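Local coordinates for protein putative thiol-disulfide isomerase or thioredoxin (PDB 3L9V) that probably catalyses thiol-disulfide exchange as a DsbA-type oxidoreductase, introducing or rearranging disulfide bonds in other proteins, at residues A[32-37]-A[86-91]; A[66-71]-A[132-137]; A[72-75]-A[79-82]; A[102-107]-A[117-122]; A[139-144]-A[148-153]. One frame throughout, in Å; residues are numbered along the deposited sequence. Where two conformers were deposited one is given.

Contact 1. Residues A[32-37]-A[86-91]; sequences FSQTMG and AFFTAG
Ser33 places OG opposite its backbone N (chi1 164°), which leaves CB and OG beside the ring of Phe88, and the chain of Gln34 folds at chi2 (-65°); together these torsions set two neighbouring side chains of helix 27-35 against one ring of helix 80-93. Gln34 touches through its aliphatic part: CG comes 3.6 Å from Phe88 CD2 and also lies beside CB of the phenylalanine. Ser33 takes the next position along the ring, its CB 3.7 Å from Phe88 CE2. Both approach the ring obliquely, and the amide of Gln34 is turned 23° from the plane of the phenyl group.

The polar ends are held mainly by each other and by water, with a weak bond from Ser33 OG to Glu84 of helix 80-93. Gln34 NE2 donates an almost straight bond of 2.7 Å to Ser33 OG, in the plane of the amide, which fixes the rotation of that group. The same amide then offers OE1 to a water at 2.8 Å, and this water donates again to Thr89 OG1 at 2.9 Å, bridging the two helices. Thr89 OG1 itself also bonds to Lys85 O one turn back.

Phe88 reaches Cys29 and packs edge-to-face with Phe24. The arrangement thus joins a helix of the helical region to the helix that starts at a CxxC sequence, consistent with the active-site helix of the DsbA-type thioredoxin fold.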
# COMPACT_ATOMS: atom_id res chain seq x y z
N PHE A 32 -3.03 -9.07 3.54
CA PHE A 32 -1.69 -8.71 4.05
C PHE A 32 -1.79 -7.63 5.14
O PHE A 32 -1.07 -7.67 6.15
CB PHE A 32 -0.77 -8.19 2.94
CG PHE A 32 -0.12 -9.26 2.12
CD1 PHE A 32 -0.62 -10.56 2.12
CD2 PHE A 32 0.97 -8.96 1.32
CE1 PHE A 32 -0.02 -11.54 1.35
CE2 PHE A 32 1.58 -9.95 0.56
CZ PHE A 32 1.08 -11.24 0.57
N SER A 33 -2.65 -6.65 4.92
CA SER A 33 -2.71 -5.48 5.78
C SER A 33 -3.52 -5.75 7.04
O SER A 33 -3.10 -5.41 8.14
CB SER A 33 -3.34 -4.31 5.02
OG SER A 33 -3.74 -3.27 5.90
N GLN A 34 -4.67 -6.38 6.86
CA GLN A 34 -5.70 -6.37 7.90
C GLN A 34 -5.98 -7.70 8.62
O GLN A 34 -6.37 -7.69 9.78
CB GLN A 34 -7.02 -5.84 7.29
CG GLN A 34 -6.91 -4.44 6.71
CD GLN A 34 -6.63 -3.41 7.78
OE1 GLN A 34 -7.63 -3.17 8.62
NE2 GLN A 34 -5.53 -2.83 7.87
N THR A 35 -5.80 -8.85 7.95
CA THR A 35 -6.16 -10.11 8.59
C THR A 35 -5.02 -11.08 8.82
O THR A 35 -5.09 -11.90 9.74
CB THR A 35 -7.26 -10.82 7.83
OG1 THR A 35 -6.76 -11.19 6.54
CG2 THR A 35 -8.45 -9.89 7.66
N MSE A 36 -3.97 -11.00 8.03
CA MSE A 36 -2.90 -11.98 8.20
C MSE A 36 -1.64 -11.45 8.84
O MSE A 36 -0.71 -12.21 9.08
CB MSE A 36 -2.56 -12.61 6.86
CG MSE A 36 -3.69 -13.44 6.30
SE MSE A 36 -3.14 -14.27 4.64
CE MSE A 36 -4.78 -15.31 4.37
N GLY A 37 -1.60 -10.14 9.08
CA GLY A 37 -0.46 -9.52 9.74
C GLY A 37 0.85 -9.62 8.98
O GLY A 37 1.91 -9.61 9.60
N ALA A 86 -9.60 2.19 7.66
CA ALA A 86 -10.93 2.68 7.30
C ALA A 86 -11.41 2.25 5.90
O ALA A 86 -12.57 1.85 5.73
CB ALA A 86 -11.01 4.20 7.44
N PHE A 87 -10.53 2.32 4.90
CA PHE A 87 -10.93 1.98 3.54
C PHE A 87 -11.07 0.46 3.29
O PHE A 87 -11.87 0.04 2.45
CB PHE A 87 -10.01 2.63 2.51
CG PHE A 87 -10.34 4.08 2.23
CD1 PHE A 87 -11.59 4.45 1.79
CD2 PHE A 87 -9.39 5.06 2.39
CE1 PHE A 87 -11.89 5.79 1.52
CE2 PHE A 87 -9.68 6.39 2.14
CZ PHE A 87 -10.92 6.76 1.71
N PHE A 88 -10.28 -0.35 4.01
CA PHE A 88 -10.45 -1.79 3.89
C PHE A 88 -11.74 -2.24 4.57
O PHE A 88 -12.44 -3.09 4.07
CB PHE A 88 -9.24 -2.53 4.44
CG PHE A 88 -8.13 -2.71 3.42
CD1 PHE A 88 -8.42 -3.19 2.17
CD2 PHE A 88 -6.81 -2.42 3.74
CE1 PHE A 88 -7.40 -3.38 1.22
CE2 PHE A 88 -5.79 -2.59 2.81
CZ PHE A 88 -6.09 -3.07 1.55
N THR A 89 -12.04 -1.66 5.73
CA THR A 89 -13.32 -1.91 6.38
C THR A 89 -14.46 -1.49 5.48
O THR A 89 -15.36 -2.29 5.20
CB THR A 89 -13.40 -1.16 7.71
OG1 THR A 89 -12.31 -1.58 8.52
CG2 THR A 89 -14.72 -1.45 8.42
N ALA A 90 -14.39 -0.27 4.97
CA ALA A 90 -15.48 0.25 4.14
C ALA A 90 -15.72 -0.59 2.90
O ALA A 90 -16.87 -0.80 2.50
CB ALA A 90 -15.23 1.70 3.75
N GLY A 91 -14.65 -1.07 2.28
CA GLY A 91 -14.82 -1.82 1.06
C GLY A 91 -15.04 -3.31 1.33
O GLY A 91 -16.16 -3.81 1.26
O HOH W 1 -10.32 -3.62 7.92

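Contact 2. Residues A[66-71]-A[132-137]; sequences ELTRAW and ALQERL
Gln134 and Glu135 of helix 125-140 meet Thr68 and Trp71 of helix 64-77, a helix pair of the DsbA-like fold in which an all-helical region is joined to the thioredoxin-type sheet. The short helical segments run at 118° to each other, with their axes 10.3 Å apart at closest approach, a gap that a long side chain has to span.

Gln134 comes first along 132-137 and does most of the work. Its CG stands opposite the carbonyl carbon (chi1 -69°) and the chain is extended beyond it, which carries the amide across to the other helix. There NE2 donates to Thr68 O at 3.1 Å; the bond is bent, with an N-H...O angle of 149°, and the donor is tilted out of the carbonyl plane. Beside it, the methyl group CG2 of Thr68 lies 3.6 Å from the same NE2. The other end of the amide, OE1, sits at the edge of the indole, 3.1 Å from Trp71 CD1, and accepts from His56 N. Both ends of this buried amide are therefore used, NE2 by Thr68 O and OE1 by His56 N of strand 52-56, with a further weak bond from NE2 to Met130 O in its own helix. Trp71 NE1 is bound in turn to Lys54 O of that strand.

Glu135 follows, its chain bent at chi2 so that the carboxylate comes nearer helix 64-77. Thr68 OG1 and Glu135 OE2 share a hydrogen-bonding partner, Ser58 OG, while across the contact itself Glu135 OE2 meets only the methyl of Thr68, CG2, at 4.1 Å.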
# COMPACT_ATOMS: atom_id res chain seq x y z
N GLU A 66 -9.78 7.65 -7.55
CA GLU A 66 -10.24 8.43 -6.40
C GLU A 66 -9.58 7.95 -5.10
O GLU A 66 -9.20 8.75 -4.24
CB GLU A 66 -11.77 8.33 -6.26
CG GLU A 66 -12.55 9.14 -7.29
CD GLU A 66 -12.88 8.35 -8.56
OE1 GLU A 66 -12.31 7.26 -8.80
OE2 GLU A 66 -13.71 8.85 -9.34
N LEU A 67 -9.47 6.64 -4.95
CA LEU A 67 -8.76 6.06 -3.82
C LEU A 67 -7.27 6.47 -3.84
O LEU A 67 -6.74 6.88 -2.82
CB LEU A 67 -8.94 4.54 -3.81
CG LEU A 67 -10.41 4.18 -3.46
CD1 LEU A 67 -10.69 2.74 -3.75
CD2 LEU A 67 -10.69 4.48 -1.98
N THR A 68 -6.60 6.37 -4.99
CA THR A 68 -5.20 6.80 -5.09
C THR A 68 -5.00 8.25 -4.62
O THR A 68 -4.04 8.55 -3.94
CB THR A 68 -4.65 6.61 -6.53
OG1 THR A 68 -4.60 5.22 -6.85
CG2 THR A 68 -3.20 7.24 -6.70
N ARG A 69 -5.91 9.13 -4.99
CA ARG A 69 -5.84 10.54 -4.59
C ARG A 69 -6.15 10.65 -3.12
O ARG A 69 -5.51 11.41 -2.42
CB ARG A 69 -6.80 11.40 -5.43
CG ARG A 69 -6.81 12.93 -5.09
CD ARG A 69 -7.51 13.74 -6.20
NE ARG A 69 -6.67 13.86 -7.38
CZ ARG A 69 -5.72 14.79 -7.53
NH1 ARG A 69 -5.52 15.69 -6.59
NH2 ARG A 69 -4.99 14.81 -8.64
N ALA A 70 -7.11 9.87 -2.64
CA ALA A 70 -7.45 9.87 -1.22
C ALA A 70 -6.24 9.40 -0.41
O ALA A 70 -5.92 9.98 0.63
CB ALA A 70 -8.66 8.98 -0.95
N TRP A 71 -5.56 8.36 -0.91
CA TRP A 71 -4.34 7.87 -0.27
C TRP A 71 -3.21 8.91 -0.32
O TRP A 71 -2.44 9.06 0.62
CB TRP A 71 -3.88 6.58 -0.96
CG TRP A 71 -2.78 5.90 -0.24
CD1 TRP A 71 -1.46 5.82 -0.64
CD2 TRP A 71 -2.87 5.20 1.01
NE1 TRP A 71 -0.73 5.12 0.30
CE2 TRP A 71 -1.57 4.72 1.31
CE3 TRP A 71 -3.91 4.94 1.91
CZ2 TRP A 71 -1.29 3.97 2.47
CZ3 TRP A 71 -3.64 4.22 3.06
CH2 TRP A 71 -2.34 3.73 3.33
N ALA A 132 0.99 12.23 -8.46
CA ALA A 132 2.01 12.10 -9.50
C ALA A 132 3.03 11.07 -9.09
O ALA A 132 3.39 10.19 -9.87
CB ALA A 132 2.69 13.43 -9.76
N LEU A 133 3.52 11.17 -7.85
CA LEU A 133 4.54 10.25 -7.40
C LEU A 133 4.07 8.79 -7.48
O LEU A 133 4.83 7.91 -7.94
CB LEU A 133 4.97 10.58 -5.98
CG LEU A 133 5.99 9.59 -5.41
CD1 LEU A 133 7.37 9.74 -6.09
CD2 LEU A 133 6.12 9.73 -3.90
N GLN A 134 2.84 8.52 -7.05
CA GLN A 134 2.34 7.13 -7.04
C GLN A 134 2.28 6.56 -8.44
O GLN A 134 2.63 5.38 -8.67
CB GLN A 134 0.99 7.02 -6.33
CG GLN A 134 1.08 7.27 -4.81
CD GLN A 134 -0.29 7.23 -4.15
OE1 GLN A 134 -0.73 6.19 -3.66
NE2 GLN A 134 -0.98 8.38 -4.14
N GLU A 135 1.84 7.39 -9.38
CA GLU A 135 1.71 6.95 -10.75
C GLU A 135 3.09 6.83 -11.41
O GLU A 135 3.32 5.94 -12.22
CB GLU A 135 0.79 7.88 -11.53
CG GLU A 135 -0.62 8.03 -10.94
CD GLU A 135 -1.50 6.77 -11.09
OE1 GLU A 135 -0.99 5.73 -11.57
OE2 GLU A 135 -2.70 6.83 -10.72
N ARG A 136 4.01 7.72 -11.04
CA ARG A 136 5.37 7.67 -11.55
C ARG A 136 6.05 6.38 -11.08
O ARG A 136 6.59 5.61 -11.89
CB ARG A 136 6.17 8.90 -11.09
CG ARG A 136 7.66 8.87 -11.44
CD ARG A 136 8.27 10.29 -11.49
NE ARG A 136 8.40 10.90 -10.17
CZ ARG A 136 7.56 11.81 -9.67
NH1 ARG A 136 6.51 12.23 -10.37
NH2 ARG A 136 7.77 12.29 -8.46
N LEU A 137 5.97 6.11 -9.79
CA LEU A 137 6.66 4.95 -9.23
C LEU A 137 6.05 3.63 -9.73
O LEU A 137 6.74 2.62 -9.80
CB LEU A 137 6.73 5.04 -7.72
CG LEU A 137 7.51 6.26 -7.20
CD1 LEU A 137 7.44 6.38 -5.67
CD2 LEU A 137 8.97 6.24 -7.69

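Contact 3. Residues A[72-75]-A[79-82]; sequences ALAM and ETDV
Thr80 meets Ala74 and Met75 through its methyl group, and its first torsion decides this. At chi1 57° the hydroxyl OG1 is tucked between the backbone N and the carbonyl carbon, while CG2 stands opposite the carbonyl carbon and is delivered to the end of the preceding helix. Thr80 CG2 comes 3.9 Å from Met75 CG, a methyl group set against the last turns of helix 64-77. It also lies 4.1 Å from Ala74 CB.

Met75, a selenomethionine, crosses the threonine obliquely. Its CG makes the touch; the chain bends at chi3 (84°), and the side chain also packs on Val53 and Tyr55 of strand 52-56.

This is the tight turn between two consecutive helices, 64-77 and 80-93, in the helical part of the DsbA-like fold. Glu79 occupies the N-cap position of the second helix, and its backbone N donates to Ala74 O at 2.9 Å with an N-H...O angle of 177°, spanning five residues at the close of the first.

The Glu79 side chain begins near that carbonyl, CB 4.1 Å from Ala74 O, but bends at chi2 and leads its carboxylate away.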
# COMPACT_ATOMS: atom_id res chain seq x y z
N ALA A 72 -3.07 9.57 -1.45
CA ALA A 72 -2.11 10.67 -1.57
C ALA A 72 -2.38 11.69 -0.45
O ALA A 72 -1.46 12.21 0.17
CB ALA A 72 -2.25 11.31 -2.96
N LEU A 73 -3.66 11.92 -0.15
CA LEU A 73 -4.01 12.91 0.88
C LEU A 73 -3.61 12.38 2.25
O LEU A 73 -2.95 13.08 3.03
CB LEU A 73 -5.51 13.26 0.82
CG LEU A 73 -5.94 14.27 1.89
CD1 LEU A 73 -5.17 15.60 1.73
CD2 LEU A 73 -7.46 14.48 1.81
N ALA A 74 -3.99 11.14 2.53
CA ALA A 74 -3.52 10.43 3.71
C ALA A 74 -1.99 10.55 3.90
O ALA A 74 -1.51 10.84 4.99
CB ALA A 74 -3.90 8.95 3.62
N MSE A 75 -1.23 10.26 2.86
CA MSE A 75 0.23 10.36 2.96
C MSE A 75 0.66 11.81 3.31
O MSE A 75 1.40 12.04 4.26
CB MSE A 75 0.91 9.90 1.66
CG MSE A 75 0.58 8.45 1.20
SE MSE A 75 1.38 8.05 -0.58
CE MSE A 75 3.09 7.60 0.20
N GLU A 79 -1.62 10.26 7.81
CA GLU A 79 -2.77 9.56 8.35
C GLU A 79 -2.98 8.20 7.65
O GLU A 79 -4.09 7.67 7.63
CB GLU A 79 -4.04 10.41 8.16
CG GLU A 79 -4.01 11.75 8.90
CD GLU A 79 -4.45 11.62 10.34
OE1 GLU A 79 -4.15 10.57 10.97
OE2 GLU A 79 -5.13 12.54 10.83
N THR A 80 -1.93 7.64 7.09
CA THR A 80 -2.12 6.35 6.38
C THR A 80 -2.62 5.23 7.29
O THR A 80 -3.48 4.44 6.90
CB THR A 80 -0.85 5.89 5.67
OG1 THR A 80 0.20 5.79 6.62
CG2 THR A 80 -0.47 6.88 4.58
N ASP A 81 -2.13 5.17 8.53
CA ASP A 81 -2.61 4.14 9.46
C ASP A 81 -4.14 4.10 9.60
O ASP A 81 -4.75 3.07 9.33
CB ASP A 81 -1.89 4.22 10.82
CG ASP A 81 -2.04 5.58 11.52
OD1 ASP A 81 -1.46 5.74 12.62
OD2 ASP A 81 -2.73 6.49 11.01
N VAL A 82 -4.78 5.20 10.01
CA VAL A 82 -6.24 5.18 10.16
C VAL A 82 -6.95 5.06 8.83
O VAL A 82 -8.00 4.42 8.71
CB VAL A 82 -6.78 6.42 10.94
CG1 VAL A 82 -6.23 6.44 12.33
CG2 VAL A 82 -6.43 7.72 10.20

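Contact 4. Residues A[102-107]-A[117-122]; sequences DVRRVF and EYDRSI
Arg104 and Asp119 form the salt bridge of this contact. Arg104 NH1 donates to Asp119 OD1 at 2.8 Å with an N-H...O angle of 147°; the oxygen lies at the edge of the guanidinium, close to its plane, and is met on its syn side. The other carboxylate oxygen, OD2, is paired with Arg115 NE, so two arginines share one aspartate. The bend of the Arg104 chain at chi3 (66°) turns the guanidinium to Asp119 after the methylene groups have passed over Tyr118.

Those methylenes form the next layer. Arg104 CG makes a CH-pi contact, 3.7 Å from the centroid of the Tyr118 ring and over its face, while CB is 3.4 Å from Tyr118 CE1. Ile122 CB covers the opposite face from within the tyrosine's own segment, leaving the phenol clasped between an arginine stem and an aliphatic branch.

Further in, the edge of Tyr118 is directed to the face of Phe107 in an offset edge-to-face pair, centroids 5.4 Å apart and planes at 63°. The nearest atoms are Phe107 CG and Tyr118 CE2, at 3.7 Å. Val103 CG1 completes the packing, 3.9 Å from Tyr118 OH. Phe107 and Tyr118 both reach Leu73 of helix 64-77, which places the pair within the helical bundle.

The chemistry is graded from ionic to aromatic: two positive partners would be expected to keep Asp119 ionised, and one arginine serves both layers, binding charge with its tip and covering a ring with its stem.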
# COMPACT_ATOMS: atom_id res chain seq x y z
N ASP A 102 -18.66 8.42 -1.21
CA ASP A 102 -18.32 7.43 -0.20
C ASP A 102 -16.86 7.63 0.23
O ASP A 102 -16.55 7.59 1.41
CB ASP A 102 -18.49 6.02 -0.77
CG ASP A 102 -19.94 5.57 -0.82
OD1 ASP A 102 -20.72 5.95 0.08
OD2 ASP A 102 -20.29 4.82 -1.75
N VAL A 103 -15.96 7.79 -0.75
CA VAL A 103 -14.52 7.93 -0.47
C VAL A 103 -14.27 9.07 0.51
O VAL A 103 -13.62 8.88 1.53
CB VAL A 103 -13.71 8.18 -1.76
CG1 VAL A 103 -12.25 8.50 -1.44
CG2 VAL A 103 -13.81 6.95 -2.65
N ARG A 104 -14.82 10.24 0.21
CA ARG A 104 -14.67 11.41 1.07
C ARG A 104 -15.29 11.19 2.45
O ARG A 104 -14.75 11.60 3.47
CB ARG A 104 -15.27 12.65 0.40
CG ARG A 104 -15.55 13.82 1.38
CD ARG A 104 -16.02 15.05 0.65
NE ARG A 104 -17.32 14.81 0.05
CZ ARG A 104 -17.81 15.48 -0.98
NH1 ARG A 104 -17.10 16.47 -1.52
NH2 ARG A 104 -19.00 15.15 -1.47
N ARG A 105 -16.45 10.56 2.46
CA ARG A 105 -17.15 10.30 3.72
C ARG A 105 -16.32 9.41 4.64
O ARG A 105 -16.14 9.72 5.82
CB ARG A 105 -18.54 9.70 3.42
CG ARG A 105 -19.42 9.49 4.63
CD ARG A 105 -20.77 8.87 4.22
NE ARG A 105 -20.62 7.75 3.28
CZ ARG A 105 -20.24 6.52 3.62
NH1 ARG A 105 -19.95 6.23 4.88
NH2 ARG A 105 -20.14 5.58 2.69
N VAL A 106 -15.78 8.32 4.10
CA VAL A 106 -14.95 7.45 4.92
C VAL A 106 -13.66 8.17 5.37
O VAL A 106 -13.16 7.95 6.47
CB VAL A 106 -14.57 6.15 4.17
CG1 VAL A 106 -13.47 5.41 4.92
CG2 VAL A 106 -15.81 5.25 3.94
N PHE A 107 -13.09 9.02 4.51
CA PHE A 107 -11.83 9.69 4.87
C PHE A 107 -12.11 10.64 6.04
O PHE A 107 -11.38 10.65 7.04
CB PHE A 107 -11.26 10.46 3.67
CG PHE A 107 -9.86 10.97 3.88
CD1 PHE A 107 -9.62 12.06 4.71
CD2 PHE A 107 -8.80 10.40 3.20
CE1 PHE A 107 -8.33 12.55 4.89
CE2 PHE A 107 -7.50 10.87 3.37
CZ PHE A 107 -7.26 11.95 4.22
N GLU A 117 -12.31 21.37 4.44
CA GLU A 117 -10.87 21.12 4.36
C GLU A 117 -10.58 19.96 3.41
O GLU A 117 -9.63 20.02 2.62
CB GLU A 117 -10.29 20.84 5.74
CG GLU A 117 -8.77 20.83 5.76
CD GLU A 117 -8.18 22.16 5.33
OE1 GLU A 117 -8.58 23.20 5.90
OE2 GLU A 117 -7.31 22.17 4.43
N TYR A 118 -11.41 18.92 3.45
CA TYR A 118 -11.22 17.82 2.50
C TYR A 118 -11.28 18.33 1.07
O TYR A 118 -10.35 18.11 0.28
CB TYR A 118 -12.24 16.71 2.72
CG TYR A 118 -12.05 15.52 1.81
CD1 TYR A 118 -12.64 15.51 0.55
CD2 TYR A 118 -11.29 14.43 2.20
CE1 TYR A 118 -12.49 14.42 -0.30
CE2 TYR A 118 -11.13 13.33 1.35
CZ TYR A 118 -11.72 13.34 0.10
OH TYR A 118 -11.57 12.28 -0.75
N ASP A 119 -12.33 19.08 0.76
CA ASP A 119 -12.57 19.56 -0.60
C ASP A 119 -11.43 20.45 -1.09
O ASP A 119 -11.08 20.41 -2.26
CB ASP A 119 -13.92 20.27 -0.73
CG ASP A 119 -15.10 19.30 -0.69
OD1 ASP A 119 -14.88 18.07 -0.85
OD2 ASP A 119 -16.25 19.76 -0.51
N ARG A 120 -10.86 21.26 -0.21
CA ARG A 120 -9.75 22.12 -0.60
C ARG A 120 -8.46 21.31 -0.69
O ARG A 120 -7.61 21.56 -1.54
CB ARG A 120 -9.58 23.28 0.39
CG ARG A 120 -10.67 24.34 0.29
CD ARG A 120 -10.42 25.53 1.24
NE ARG A 120 -10.23 25.14 2.64
CZ ARG A 120 -11.19 25.08 3.57
NH1 ARG A 120 -12.44 25.36 3.27
NH2 ARG A 120 -10.89 24.73 4.80
N SER A 121 -8.32 20.34 0.20
CA SER A 121 -7.07 19.64 0.33
C SER A 121 -6.91 18.57 -0.74
O SER A 121 -5.82 18.39 -1.25
CB SER A 121 -6.95 19.01 1.71
OG SER A 121 -6.69 20.00 2.67
N ILE A 122 -8.00 17.87 -1.05
CA ILE A 122 -7.96 16.72 -1.95
C ILE A 122 -7.36 17.11 -3.30
O ILE A 122 -6.82 16.26 -4.03
CB ILE A 122 -9.37 16.10 -2.15
CG1 ILE A 122 -9.29 14.66 -2.68
CG2 ILE A 122 -10.24 17.01 -3.02
CD1 ILE A 122 -8.70 13.67 -1.64

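Contact 5. Residues A[139-144]-A[148-153]; sequences KEYGVR and SVYVRG
Tyr141, where helix 125-140 gives way to a turn, lays its side chain against Tyr150 of strand 148-151. CG of Tyr141 stands opposite the carbonyl carbon (chi1 -82°), and the two phenols slide past each other in opposite directions with their planes oblique, 51° apart. Tyr141 CD2 lies over one face of the other ring, 3.5 Å from Tyr150 CG, and its CB makes a CH-pi contact with the same ring, 4.2 Å from the centroid. Tyr141 also packs edge-to-face on Phe21 of strand 18-22, while the Tyr150 ring stacks with His156.

Gly142 follows with positive phi in a Schellman motif. Its carbonyl oxygen accepts from a water at 2.9 Å, and this water, at the edge of the Tyr150 ring and in its plane, is 2.7 Å from Tyr150 OH.

Val143 packs beside that hydroxyl, CG2 3.6 Å from Tyr150 OH, and turns its other branch to the serine, CG1 4.0 Å from Ser148 OG.

At Arg144 a second water closes the turn: it accepts from Arg144 N at 3.0 Å and donates to Ser148 OG at 2.6 Å, a hydroxyl also bonded to Gly145 O.

The Schellman turn, the two bridging waters and the buried tyrosine pair together make the helix-to-strand connection by which the chain re-enters the central sheet of a thioredoxin fold.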
# COMPACT_ATOMS: atom_id res chain seq x y z
N LYS A 139 5.28 3.08 -12.67
CA LYS A 139 5.98 2.79 -13.92
C LYS A 139 7.45 2.43 -13.70
O LYS A 139 7.97 1.54 -14.36
CB LYS A 139 5.82 3.92 -14.94
CG LYS A 139 4.36 4.27 -15.26
CD LYS A 139 4.26 5.27 -16.40
CE LYS A 139 5.14 6.49 -16.15
NZ LYS A 139 5.12 7.42 -17.31
N GLU A 140 8.11 3.09 -12.74
CA GLU A 140 9.54 2.86 -12.48
C GLU A 140 9.82 1.48 -11.89
O GLU A 140 10.83 0.88 -12.19
CB GLU A 140 10.11 3.94 -11.56
CG GLU A 140 10.12 5.34 -12.19
CD GLU A 140 10.77 6.37 -11.28
OE1 GLU A 140 11.54 5.99 -10.37
OE2 GLU A 140 10.50 7.57 -11.47
N TYR A 141 8.92 1.02 -11.02
CA TYR A 141 9.07 -0.27 -10.37
C TYR A 141 8.59 -1.39 -11.29
O TYR A 141 8.74 -2.56 -10.97
CB TYR A 141 8.27 -0.34 -9.06
CG TYR A 141 8.97 0.28 -7.88
CD1 TYR A 141 8.82 1.62 -7.60
CD2 TYR A 141 9.80 -0.48 -7.06
CE1 TYR A 141 9.46 2.19 -6.54
CE2 TYR A 141 10.45 0.09 -5.99
CZ TYR A 141 10.28 1.44 -5.74
OH TYR A 141 10.90 2.05 -4.69
N GLY A 142 7.99 -1.02 -12.41
CA GLY A 142 7.49 -2.01 -13.35
C GLY A 142 6.32 -2.81 -12.78
O GLY A 142 6.22 -4.01 -13.01
N VAL A 143 5.43 -2.15 -12.04
CA VAL A 143 4.37 -2.86 -11.33
C VAL A 143 3.39 -3.54 -12.27
O VAL A 143 2.98 -2.96 -13.26
CB VAL A 143 3.59 -1.93 -10.38
CG1 VAL A 143 2.49 -2.71 -9.65
CG2 VAL A 143 4.54 -1.32 -9.39
N ARG A 144 2.99 -4.76 -11.94
CA ARG A 144 2.10 -5.53 -12.81
C ARG A 144 0.79 -5.93 -12.12
O ARG A 144 -0.13 -6.45 -12.76
CB ARG A 144 2.82 -6.80 -13.29
CG ARG A 144 4.02 -6.53 -14.19
CD ARG A 144 4.61 -7.81 -14.75
NE ARG A 144 5.56 -8.42 -13.83
CZ ARG A 144 5.33 -9.53 -13.13
NH1 ARG A 144 4.17 -10.17 -13.27
NH2 ARG A 144 6.25 -10.01 -12.31
N SER A 148 2.27 -5.73 -4.60
CA SER A 148 3.61 -5.94 -5.13
C SER A 148 4.57 -5.33 -4.15
O SER A 148 4.57 -4.10 -3.97
CB SER A 148 3.79 -5.27 -6.50
OG SER A 148 3.21 -6.03 -7.54
N VAL A 149 5.34 -6.19 -3.49
CA VAL A 149 6.30 -5.79 -2.48
C VAL A 149 7.71 -5.74 -3.07
O VAL A 149 8.14 -6.69 -3.72
CB VAL A 149 6.32 -6.78 -1.34
CG1 VAL A 149 7.39 -6.40 -0.31
CG2 VAL A 149 4.91 -6.87 -0.69
N TYR A 150 8.41 -4.63 -2.88
CA TYR A 150 9.78 -4.45 -3.40
C TYR A 150 10.72 -4.12 -2.26
O TYR A 150 10.39 -3.30 -1.39
CB TYR A 150 9.83 -3.32 -4.41
CG TYR A 150 8.97 -3.56 -5.60
CD1 TYR A 150 7.63 -3.17 -5.59
CD2 TYR A 150 9.46 -4.22 -6.72
CE1 TYR A 150 6.82 -3.40 -6.68
CE2 TYR A 150 8.65 -4.47 -7.80
CZ TYR A 150 7.33 -4.06 -7.78
OH TYR A 150 6.51 -4.30 -8.86
N VAL A 151 11.88 -4.76 -2.25
CA VAL A 151 12.85 -4.56 -1.19
C VAL A 151 14.05 -3.78 -1.75
O VAL A 151 14.54 -4.07 -2.84
CB VAL A 151 13.27 -5.89 -0.58
CG1 VAL A 151 14.20 -5.68 0.61
CG2 VAL A 151 12.02 -6.70 -0.15
N ARG A 152 14.47 -2.74 -1.01
CA ARG A 152 15.58 -1.85 -1.38
C ARG A 152 15.62 -1.40 -2.83
O ARG A 152 16.69 -1.18 -3.41
CB ARG A 152 16.92 -2.47 -0.97
CG ARG A 152 17.07 -2.58 0.55
CD ARG A 152 17.96 -3.73 0.99
NE ARG A 152 19.38 -3.51 0.73
CZ ARG A 152 20.33 -4.42 0.95
NH1 ARG A 152 21.59 -4.13 0.67
NH2 ARG A 152 20.02 -5.62 1.44
N GLY A 153 14.46 -1.24 -3.42
CA GLY A 153 14.38 -0.79 -4.79
C GLY A 153 14.95 -1.75 -5.81
O GLY A 153 15.11 -1.37 -6.98
O HOH W 2 6.93 -5.93 -10.98
O HOH W 3 4.23 -6.50 -9.90

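How the contacts relate
Contacts 2, 4 and 5 are buried, whereas contacts 1 and 3 are partly buried. Helix 64-77 serves contacts 2 and 3, helix 80-93 contacts 1 and 3, and helix 125-140 contacts 2 and 5, so a few long helices carry most of the joins. Contact 4 lies farthest from the chain centre, its own centre about 19 Å away, and is the one with a salt bridge across it; contact 2, nearer the sheet, relies on a buried amide. Water bridges appear in contacts 1 and 5, and contact 3 combines one backbone bond with methyl packing. Phe87 packs on Leu67 and Val106, and Leu73 on Phe107, knitting the helical contacts together; contact 5, otherwise touching none of them, joins helix to sheet.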